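Local coordinates for hypothetical protein (Staphylococcus aureus subsp. aureus, PDB 2IL5) that is of unknown function but belongs to the Hsp90 ATPase activator homologue 1-like family, whose Bet v 1-like fold suggests a role in binding small hydrophobic molecules, at residues A[20-25]-A[160-165]; A[106-111]-A[118-123]. One frame throughout, in Å; residues are numbered along the deposited sequence.

Interaction 1: residues A[20-25]-A[160-165]; sequences KLYKFS and KMYHVI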
ATOM      1  N   LYS A  20     -11.823   5.569   1.708  1.00 49.12           N
ATOM      2  CA  LYS A  20     -12.443   4.886   2.860  1.00 49.23           C
ATOM      3  C   LYS A  20     -12.853   5.872   3.955  1.00 48.70           C
ATOM      4  O   LYS A  20     -12.116   6.811   4.255  1.00 47.90           O
ATOM      5  CB  LYS A  20     -11.486   3.871   3.462  1.00 49.44           C
ATOM      6  CG  LYS A  20     -11.132   2.716   2.552  1.00 53.03           C
ATOM      7  CD  LYS A  20     -12.347   1.865   2.328  1.00 55.90           C
ATOM      8  CE  LYS A  20     -12.063   0.790   1.318  1.00 57.34           C
ATOM      9  NZ  LYS A  20     -13.258  -0.101   1.221  1.00 57.51           N
ATOM     10  N   LEU A  21     -14.027   5.636   4.544  1.00 48.88           N
ATOM     11  CA  LEU A  21     -14.537   6.386   5.720  1.00 48.83           C
ATOM     12  C   LEU A  21     -14.537   5.486   6.973  1.00 48.84           C
ATOM     13  O   LEU A  21     -15.175   4.445   7.000  1.00 47.80           O
ATOM     14  CB  LEU A  21     -15.951   6.922   5.465  1.00 48.33           C
ATOM     15  CG  LEU A  21     -16.164   7.927   4.317  1.00 48.79           C
ATOM     16  CD1 LEU A  21     -17.658   8.223   4.130  1.00 49.58           C
ATOM     17  CD2 LEU A  21     -15.430   9.231   4.526  1.00 46.72           C
ATOM     18  N   TYR A  22     -13.776   5.885   7.990  1.00 49.33           N
ATOM     19  CA  TYR A  22     -13.688   5.133   9.233  1.00 49.12           C
ATOM     20  C   TYR A  22     -14.173   5.994  10.365  1.00 49.22           C
ATOM     21  O   TYR A  22     -14.128   7.221  10.268  1.00 49.48           O
ATOM     22  CB  TYR A  22     -12.247   4.714   9.516  1.00 48.85           C
ATOM     23  CG  TYR A  22     -11.654   3.866   8.438  1.00 50.19           C
ATOM     24  CD1 TYR A  22     -10.551   4.311   7.685  1.00 49.96           C
ATOM     25  CD2 TYR A  22     -12.218   2.620   8.131  1.00 49.87           C
ATOM     26  CE1 TYR A  22     -10.017   3.514   6.672  1.00 49.71           C
ATOM     27  CE2 TYR A  22     -11.700   1.829   7.138  1.00 50.20           C
ATOM     28  CZ  TYR A  22     -10.593   2.278   6.405  1.00 50.26           C
ATOM     29  OH  TYR A  22     -10.095   1.455   5.424  1.00 49.61           O
ATOM     30  N   LYS A  23     -14.613   5.335  11.433  1.00 49.10           N
ATOM     31  CA  LYS A  23     -14.947   5.981  12.694  1.00 49.86           C
ATOM     32  C   LYS A  23     -13.696   6.359  13.508  1.00 49.72           C
ATOM     33  O   LYS A  23     -13.752   7.218  14.383  1.00 49.90           O
ATOM     34  CB  LYS A  23     -15.835   5.050  13.536  1.00 50.00           C
ATOM     35  CG  LYS A  23     -15.105   3.759  13.933  1.00 50.80           C
ATOM     36  CD  LYS A  23     -15.948   2.819  14.742  1.00 53.47           C
ATOM     37  CE  LYS A  23     -15.240   1.487  14.862  1.00 54.66           C
ATOM     38  NZ  LYS A  23     -16.204   0.363  15.042  1.00 57.31           N
ATOM     39  N   PHE A  24     -12.585   5.680  13.249  1.00 49.67           N
ATOM     40  CA  PHE A  24     -11.321   5.958  13.944  1.00 49.59           C
ATOM     41  C   PHE A  24     -10.812   7.370  13.695  1.00 48.55           C
ATOM     42  O   PHE A  24     -11.059   7.905  12.631  1.00 47.82           O
ATOM     43  CB  PHE A  24     -10.254   4.994  13.448  1.00 50.32           C
ATOM     44  CG  PHE A  24     -10.653   3.574  13.529  1.00 51.92           C
ATOM     45  CD1 PHE A  24     -10.993   3.006  14.753  1.00 54.98           C
ATOM     46  CD2 PHE A  24     -10.688   2.790  12.387  1.00 53.33           C
ATOM     47  CE1 PHE A  24     -11.374   1.656  14.828  1.00 56.14           C
ATOM     48  CE2 PHE A  24     -11.060   1.452  12.454  1.00 53.48           C
ATOM     49  CZ  PHE A  24     -11.395   0.885  13.669  1.00 54.23           C
ATOM     50  N   SER A  25     -10.102   7.944  14.675  1.00 47.55           N
ATOM     51  CA  SER A  25      -9.385   9.225  14.518  1.00 46.87           C
ATOM     52  C   SER A  25      -8.260   9.161  13.438  1.00 46.22           C
ATOM     53  O   SER A  25      -7.676   8.084  13.216  1.00 46.14           O
ATOM     54  CB  SER A  25      -8.804   9.684  15.861  1.00 46.68           C
ATOM     55  OG  SER A  25      -7.673   8.908  16.216  1.00 46.80           O
ATOM     56  N   LYS A 160      -8.206  -5.602   6.390  1.00 46.65           N
ATOM     57  CA  LYS A 160      -7.269  -6.088   7.386  1.00 45.91           C
ATOM     58  C   LYS A 160      -6.706  -4.984   8.304  1.00 46.02           C
ATOM     59  O   LYS A 160      -6.696  -5.126   9.516  1.00 46.32           O
ATOM     60  CB  LYS A 160      -6.153  -6.816   6.688  1.00 45.81           C
ATOM     61  CG  LYS A 160      -5.208  -7.495   7.608  1.00 46.29           C
ATOM     62  CD  LYS A 160      -5.042  -8.934   7.196  1.00 49.63           C
ATOM     63  CE  LYS A 160      -4.077  -9.175   6.051  1.00 49.21           C
ATOM     64  NZ  LYS A 160      -4.095 -10.699   5.904  1.00 54.85           N
HETATM   65  N   MSE A 161      -6.214  -3.898   7.728  1.00 46.07           N
HETATM   66  CA  MSE A 161      -5.834  -2.734   8.494  1.00 46.14           C
HETATM   67  C   MSE A 161      -6.958  -2.269   9.452  1.00 46.98           C
HETATM   68  O   MSE A 161      -6.683  -1.864  10.576  1.00 46.49           O
HETATM   69  CB  MSE A 161      -5.412  -1.582   7.563  1.00 46.13           C
HETATM   70  CG  MSE A 161      -4.902  -0.313   8.298  1.00 44.03           C
HETATM   71 SE   MSE A 161      -5.108   1.248   7.145  0.70 49.89          SE
HETATM   72  CE  MSE A 161      -7.016   1.566   7.248  1.00 44.82           C
ATOM     73  N   TYR A 162      -8.204  -2.307   8.991  1.00 48.07           N
ATOM     74  CA  TYR A 162      -9.334  -1.887   9.799  1.00 49.63           C
ATOM     75  C   TYR A 162      -9.488  -2.694  11.131  1.00 49.57           C
ATOM     76  O   TYR A 162      -9.701  -2.097  12.183  1.00 47.60           O
ATOM     77  CB  TYR A 162     -10.635  -1.901   8.977  1.00 50.70           C
ATOM     78  CG  TYR A 162     -11.870  -1.605   9.816  1.00 53.52           C
ATOM     79  CD1 TYR A 162     -12.386  -0.308   9.910  1.00 55.26           C
ATOM     80  CD2 TYR A 162     -12.506  -2.620  10.548  1.00 55.37           C
ATOM     81  CE1 TYR A 162     -13.520  -0.034  10.701  1.00 56.11           C
ATOM     82  CE2 TYR A 162     -13.619  -2.350  11.333  1.00 56.10           C
ATOM     83  CZ  TYR A 162     -14.116  -1.054  11.403  1.00 56.11           C
ATOM     84  OH  TYR A 162     -15.225  -0.793  12.184  1.00 57.99           O
ATOM     85  N   HIS A 163      -9.373  -4.025  11.059  1.00 50.56           N
ATOM     86  CA  HIS A 163      -9.442  -4.895  12.230  1.00 52.05           C
ATOM     87  C   HIS A 163      -8.230  -4.776  13.129  1.00 52.83           C
ATOM     88  O   HIS A 163      -8.370  -4.853  14.329  1.00 53.37           O
ATOM     89  CB  HIS A 163      -9.658  -6.342  11.828  1.00 52.63           C
ATOM     90  CG  HIS A 163     -10.969  -6.581  11.153  1.00 54.17           C
ATOM     91  ND1 HIS A 163     -12.131  -6.838  11.852  1.00 57.12           N
ATOM     92  CD2 HIS A 163     -11.306  -6.588   9.842  1.00 55.87           C
ATOM     93  CE1 HIS A 163     -13.127  -7.009  10.998  1.00 58.66           C
ATOM     94  NE2 HIS A 163     -12.652  -6.857   9.770  1.00 58.56           N
ATOM     95  N   VAL A 164      -7.049  -4.554  12.566  1.00 53.91           N
ATOM     96  CA  VAL A 164      -5.861  -4.301  13.376  1.00 54.77           C
ATOM     97  C   VAL A 164      -6.087  -3.035  14.207  1.00 55.79           C
ATOM     98  O   VAL A 164      -5.702  -2.981  15.377  1.00 56.66           O
ATOM     99  CB  VAL A 164      -4.598  -4.135  12.501  1.00 55.37           C
ATOM    100  CG1 VAL A 164      -3.425  -3.500  13.310  1.00 55.59           C
ATOM    101  CG2 VAL A 164      -4.202  -5.467  11.844  1.00 53.80           C
ATOM    102  N   ILE A 165      -6.711  -2.015  13.615  1.00 56.33           N
ATOM    103  CA  ILE A 165      -7.032  -0.798  14.369  1.00 56.67           C
ATOM    104  C   ILE A 165      -8.145  -1.045  15.420  1.00 57.92           C
ATOM    105  O   ILE A 165      -8.007  -0.659  16.583  1.00 57.77           O
ATOM    106  CB  ILE A 165      -7.369   0.416  13.448  1.00 56.25           C
ATOM    107  CG1 ILE A 165      -6.235   0.710  12.475  1.00 53.48           C
ATOM    108  CG2 ILE A 165      -7.631   1.679  14.299  1.00 57.32           C
ATOM    109  CD1 ILE A 165      -6.651   1.569  11.279  1.00 48.22           C
TER
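Tyr162 reaches from the helix into the angle between Tyr22 and Phe24, and the three rings form an aromatic cluster. Its CG lies anti to the backbone N (chi1 174°), which swings the ring off the helix and toward the end of strand 12-22. Followed outward from CB, the side chain first brings CG near Phe24 CE2. At the next atom, CD1, two rings are met at once: Tyr162 CD1 lies 3.4 Å from Tyr22 CD2 and equally close to Phe24 CE2. CE1 stays against Phe24, nearer CE2 than CZ, and CZ passes close to the same two atoms. At the tip, Tyr162 OH takes a weak hydrogen bond of 3.2 Å from Lys23 NZ, whose chain runs extended to meet it and whose ammonium also has a long, weak ion pair with Glu166. Both ring pairs are oblique, with planes 50° apart for Phe24 and Tyr162; Phe24 CZ lies over one face of the Tyr162 ring, offset toward its rim, while Tyr22 CD2 comes at its edge, near its plane.

The contact sets the last turns of the long C-terminal helix against the first strand and the turn that follows it, in the helix-grip arrangement of Bet v 1-like folds, where a curved antiparallel sheet wraps round this helix. One turn after Tyr162, Ile165 lays its CG2 almost centrally over one face of Phe24, 3.5 Å from the ring centroid and 7° off the normal. Met161, a selenomethionine, bends at its last torsion and carries its CE to 3.6 Å from Tyr22 CE1, with Tyr22 OH equally near. Val29 of helix 26-32 packs against both Tyr22 and Phe24.

Interaction 2: residues A[106-111]-A[118-123]; sequences IEVEFF and TQMLFY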
ATOM      1  N   ILE A 106       2.705   5.195  -3.738  1.00 41.29           N
ATOM      2  CA  ILE A 106       1.520   5.357  -2.880  1.00 40.94           C
ATOM      3  C   ILE A 106       1.439   6.793  -2.324  1.00 41.22           C
ATOM      4  O   ILE A 106       2.405   7.306  -1.795  1.00 40.84           O
ATOM      5  CB  ILE A 106       1.567   4.347  -1.691  1.00 41.83           C
ATOM      6  CG1 ILE A 106       1.238   2.928  -2.210  1.00 40.18           C
ATOM      7  CG2 ILE A 106       0.609   4.774  -0.543  1.00 39.29           C
ATOM      8  CD1 ILE A 106       1.404   1.794  -1.139  1.00 40.60           C
ATOM      9  N   GLU A 107       0.294   7.448  -2.477  1.00 41.63           N
ATOM     10  CA  GLU A 107       0.047   8.737  -1.794  1.00 41.99           C
ATOM     11  C   GLU A 107      -1.281   8.603  -1.079  1.00 42.62           C
ATOM     12  O   GLU A 107      -2.282   8.303  -1.703  1.00 43.49           O
ATOM     13  CB  GLU A 107       0.050   9.900  -2.756  1.00 41.03           C
ATOM     14  CG  GLU A 107       1.394  10.053  -3.459  1.00 42.47           C
ATOM     15  CD  GLU A 107       1.441  11.077  -4.553  1.00 44.62           C
ATOM     16  OE1 GLU A 107       0.386  11.595  -4.972  1.00 46.43           O
ATOM     17  OE2 GLU A 107       2.582  11.407  -4.996  1.00 48.38           O
ATOM     18  N   VAL A 108      -1.263   8.745   0.244  1.00 42.32           N
ATOM     19  CA  VAL A 108      -2.448   8.528   1.033  1.00 41.39           C
ATOM     20  C   VAL A 108      -2.657   9.716   2.000  1.00 42.31           C
ATOM     21  O   VAL A 108      -1.782  10.064   2.789  1.00 41.76           O
ATOM     22  CB  VAL A 108      -2.461   7.110   1.744  1.00 41.53           C
ATOM     23  CG1 VAL A 108      -1.310   6.969   2.712  1.00 38.81           C
ATOM     24  CG2 VAL A 108      -3.830   6.861   2.460  1.00 37.14           C
ATOM     25  N   GLU A 109      -3.831  10.342   1.896  1.00 42.90           N
ATOM     26  CA  GLU A 109      -4.178  11.457   2.737  1.00 42.72           C
ATOM     27  C   GLU A 109      -5.306  11.116   3.728  1.00 43.17           C
ATOM     28  O   GLU A 109      -6.258  10.426   3.379  1.00 41.76           O
ATOM     29  CB  GLU A 109      -4.526  12.674   1.875  1.00 42.23           C
ATOM     30  CG  GLU A 109      -4.059  13.972   2.522  1.00 44.08           C
ATOM     31  CD  GLU A 109      -4.277  15.213   1.681  1.00 45.95           C
ATOM     32  OE1 GLU A 109      -4.659  15.116   0.487  1.00 43.15           O
ATOM     33  OE2 GLU A 109      -4.018  16.305   2.236  1.00 46.08           O
ATOM     34  N   PHE A 110      -5.165  11.630   4.960  1.00 44.66           N
ATOM     35  CA  PHE A 110      -6.104  11.416   6.068  1.00 45.99           C
ATOM     36  C   PHE A 110      -6.797  12.739   6.457  1.00 47.18           C
ATOM     37  O   PHE A 110      -6.125  13.710   6.802  1.00 48.59           O
ATOM     38  CB  PHE A 110      -5.355  10.816   7.275  1.00 45.71           C
ATOM     39  CG  PHE A 110      -4.459   9.671   6.911  1.00 45.65           C
ATOM     40  CD1 PHE A 110      -3.096   9.876   6.689  1.00 46.93           C
ATOM     41  CD2 PHE A 110      -4.980   8.395   6.722  1.00 44.47           C
ATOM     42  CE1 PHE A 110      -2.255   8.820   6.288  1.00 45.15           C
ATOM     43  CE2 PHE A 110      -4.152   7.340   6.337  1.00 44.11           C
ATOM     44  CZ  PHE A 110      -2.788   7.550   6.126  1.00 42.92           C
ATOM     45  N   PHE A 111      -8.121  12.798   6.360  1.00 47.92           N
ATOM     46  CA  PHE A 111      -8.887  13.977   6.773  1.00 49.12           C
ATOM     47  C   PHE A 111      -9.799  13.643   7.933  1.00 50.69           C
ATOM     48  O   PHE A 111     -10.428  12.584   7.944  1.00 50.56           O
ATOM     49  CB  PHE A 111      -9.752  14.513   5.630  1.00 48.40           C
ATOM     50  CG  PHE A 111      -8.967  15.033   4.462  1.00 47.36           C
ATOM     51  CD1 PHE A 111      -8.516  14.159   3.461  1.00 41.63           C
ATOM     52  CD2 PHE A 111      -8.691  16.403   4.347  1.00 44.78           C
ATOM     53  CE1 PHE A 111      -7.783  14.638   2.376  1.00 41.93           C
ATOM     54  CE2 PHE A 111      -7.966  16.897   3.238  1.00 44.63           C
ATOM     55  CZ  PHE A 111      -7.525  16.007   2.250  1.00 42.18           C
ATOM     56  N   THR A 118     -12.028   9.558  10.412  1.00 52.04           N
ATOM     57  CA  THR A 118     -11.223   9.910   9.237  1.00 48.85           C
ATOM     58  C   THR A 118     -11.795   9.505   7.896  1.00 47.35           C
ATOM     59  O   THR A 118     -12.399   8.439   7.749  1.00 46.44           O
ATOM     60  CB  THR A 118      -9.709   9.526   9.408  1.00 49.36           C
ATOM     61  OG1 THR A 118      -9.079   9.126   8.147  1.00 51.26           O
ATOM     62  CG2 THR A 118      -9.545   8.488  10.406  1.00 46.33           C
ATOM     63  N   GLN A 119     -11.633  10.421   6.940  1.00 46.00           N
ATOM     64  CA  GLN A 119     -11.656  10.108   5.518  1.00 45.38           C
ATOM     65  C   GLN A 119     -10.253   9.788   5.009  1.00 45.39           C
ATOM     66  O   GLN A 119      -9.330  10.599   5.110  1.00 44.91           O
ATOM     67  CB  GLN A 119     -12.202  11.284   4.726  1.00 45.50           C
ATOM     68  CG  GLN A 119     -12.350  11.020   3.256  1.00 42.76           C
ATOM     69  CD  GLN A 119     -12.786  12.247   2.500  1.00 43.31           C
ATOM     70  OE1 GLN A 119     -12.484  13.371   2.897  1.00 43.84           O
ATOM     71  NE2 GLN A 119     -13.494  12.046   1.393  1.00 43.51           N
HETATM   72  N   MSE A 120     -10.094   8.603   4.434  1.00 45.38           N
HETATM   73  CA  MSE A 120      -8.811   8.202   3.924  1.00 44.40           C
HETATM   74  C   MSE A 120      -8.892   8.132   2.423  1.00 44.53           C
HETATM   75  O   MSE A 120      -9.684   7.368   1.872  1.00 44.31           O
HETATM   76  CB  MSE A 120      -8.380   6.870   4.511  1.00 44.41           C
HETATM   77  CG  MSE A 120      -6.979   6.435   4.081  1.00 45.41           C
HETATM   78 SE   MSE A 120      -6.535   4.610   4.639  0.70 47.68          SE
HETATM   79  CE  MSE A 120      -7.383   3.566   3.262  1.00 42.78           C
ATOM     80  N   LEU A 121      -8.050   8.956   1.787  1.00 44.28           N
ATOM     81  CA  LEU A 121      -7.930   9.042   0.346  1.00 43.73           C
ATOM     82  C   LEU A 121      -6.567   8.472  -0.136  1.00 43.72           C
ATOM     83  O   LEU A 121      -5.472   9.019   0.120  1.00 42.67           O
ATOM     84  CB  LEU A 121      -8.180  10.466  -0.138  1.00 43.71           C
ATOM     85  CG  LEU A 121      -9.517  11.092   0.310  1.00 45.29           C
ATOM     86  CD1 LEU A 121      -9.526  12.608   0.111  1.00 45.33           C
ATOM     87  CD2 LEU A 121     -10.688  10.426  -0.426  1.00 47.24           C
ATOM     88  N   PHE A 122      -6.681   7.341  -0.820  1.00 43.01           N
ATOM     89  CA  PHE A 122      -5.532   6.562  -1.237  1.00 43.61           C
ATOM     90  C   PHE A 122      -5.351   6.658  -2.743  1.00 42.83           C
ATOM     91  O   PHE A 122      -6.293   6.405  -3.498  1.00 42.91           O
ATOM     92  CB  PHE A 122      -5.704   5.084  -0.755  1.00 42.06           C
ATOM     93  CG  PHE A 122      -4.701   4.095  -1.372  1.00 42.97           C
ATOM     94  CD1 PHE A 122      -3.443   3.901  -0.794  1.00 39.63           C
ATOM     95  CD2 PHE A 122      -5.051   3.324  -2.516  1.00 40.85           C
ATOM     96  CE1 PHE A 122      -2.567   2.965  -1.332  1.00 40.40           C
ATOM     97  CE2 PHE A 122      -4.179   2.396  -3.082  1.00 37.57           C
ATOM     98  CZ  PHE A 122      -2.945   2.193  -2.488  1.00 37.77           C
ATOM     99  N   TYR A 123      -4.139   6.994  -3.170  1.00 42.91           N
ATOM    100  CA  TYR A 123      -3.782   7.002  -4.590  1.00 42.54           C
ATOM    101  C   TYR A 123      -2.589   6.082  -4.828  1.00 42.34           C
ATOM    102  O   TYR A 123      -1.656   6.126  -4.066  1.00 42.98           O
ATOM    103  CB  TYR A 123      -3.406   8.430  -5.017  1.00 41.84           C
ATOM    104  CG  TYR A 123      -2.723   8.497  -6.368  1.00 42.53           C
ATOM    105  CD1 TYR A 123      -3.458   8.480  -7.541  1.00 44.19           C
ATOM    106  CD2 TYR A 123      -1.326   8.583  -6.470  1.00 43.61           C
ATOM    107  CE1 TYR A 123      -2.826   8.578  -8.821  1.00 43.58           C
ATOM    108  CE2 TYR A 123      -0.697   8.690  -7.709  1.00 41.25           C
ATOM    109  CZ  TYR A 123      -1.467   8.685  -8.896  1.00 41.17           C
ATOM    110  OH  TYR A 123      -0.856   8.738 -10.137  1.00 39.73           O
TER
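Val108 and Phe110 meet Met120, a selenomethionine, on the inward face of this antiparallel hairpin, and here the packing is close. Met120 CG touches two neighbours on strand 104-112, 3.6 Å from Val108 CG2 and 3.7 Å from Phe110 CE2. Phe110 and Met120 point the same way side by side, and the selenium lies obliquely beside the ring, a Met-aromatic contact with SE 5.3 Å from the Phe110 centroid. Further along this face, Ile106 CG2 crosses to Phe122 CE1 at 3.7 Å. Trp33 touches Ile106, Phe110, Met120 and Phe122, while Phe158 of the C-terminal helix meets Phe122 edge-to-face.

The backbones are joined by three hydrogen-bonded pairs, Glu107-Tyr123, Glu109-Leu121 and Phe111-Gln119, each with two N-H...O bonds; that from Glu107 N to Tyr123 O is nearly straight at 172°. Strands 104-112 and 118-128 are thus consecutive members of the curved antiparallel sheet of the Bet v 1-like fold, whose inner face lies against the C-terminal helix.

The other face, carrying Glu107, Glu109, Phe111, Gln119, Leu121 and Tyr123, is partly exposed to solvent, and fewer of its contacts are between apolar groups, one apolar touch being mixed with polar chains. That touch is Phe111 CE1 against Leu121 CD1, 3.5 Å apart, the two side chains crossing at about a right angle. Glu107 runs alongside Tyr123 with Glu107 OE1 3.8 Å from Tyr123 CD2, the carboxylate turned 42° from the ring. Their polar ends are engaged elsewhere: Glu107 in a salt bridge with Lys91, Tyr123 OH in a hydrogen bond with Glu15.

How the interactions relate
From the N terminus, the chain runs along strand 12-22 into segment 20-25, whose partner comes only with the C-terminal helix, so interaction 1 closes a loop of 134 residues. Within that span lie helices 26-32 and 36-39 and the remaining strands; interaction 2 closes a short hairpin turn there, between 106-111 and 118-123. The smaller loop is wholly enclosed by the larger, and the two do not cross. They join directly at the edge of the sheet, where strands 12-22 and 118-128 are neighbours: Lys20 O and Tyr22 N probably hydrogen-bond to Met120 N and Thr118 O. The hairpin, first strand and closing helix are thereby tied together.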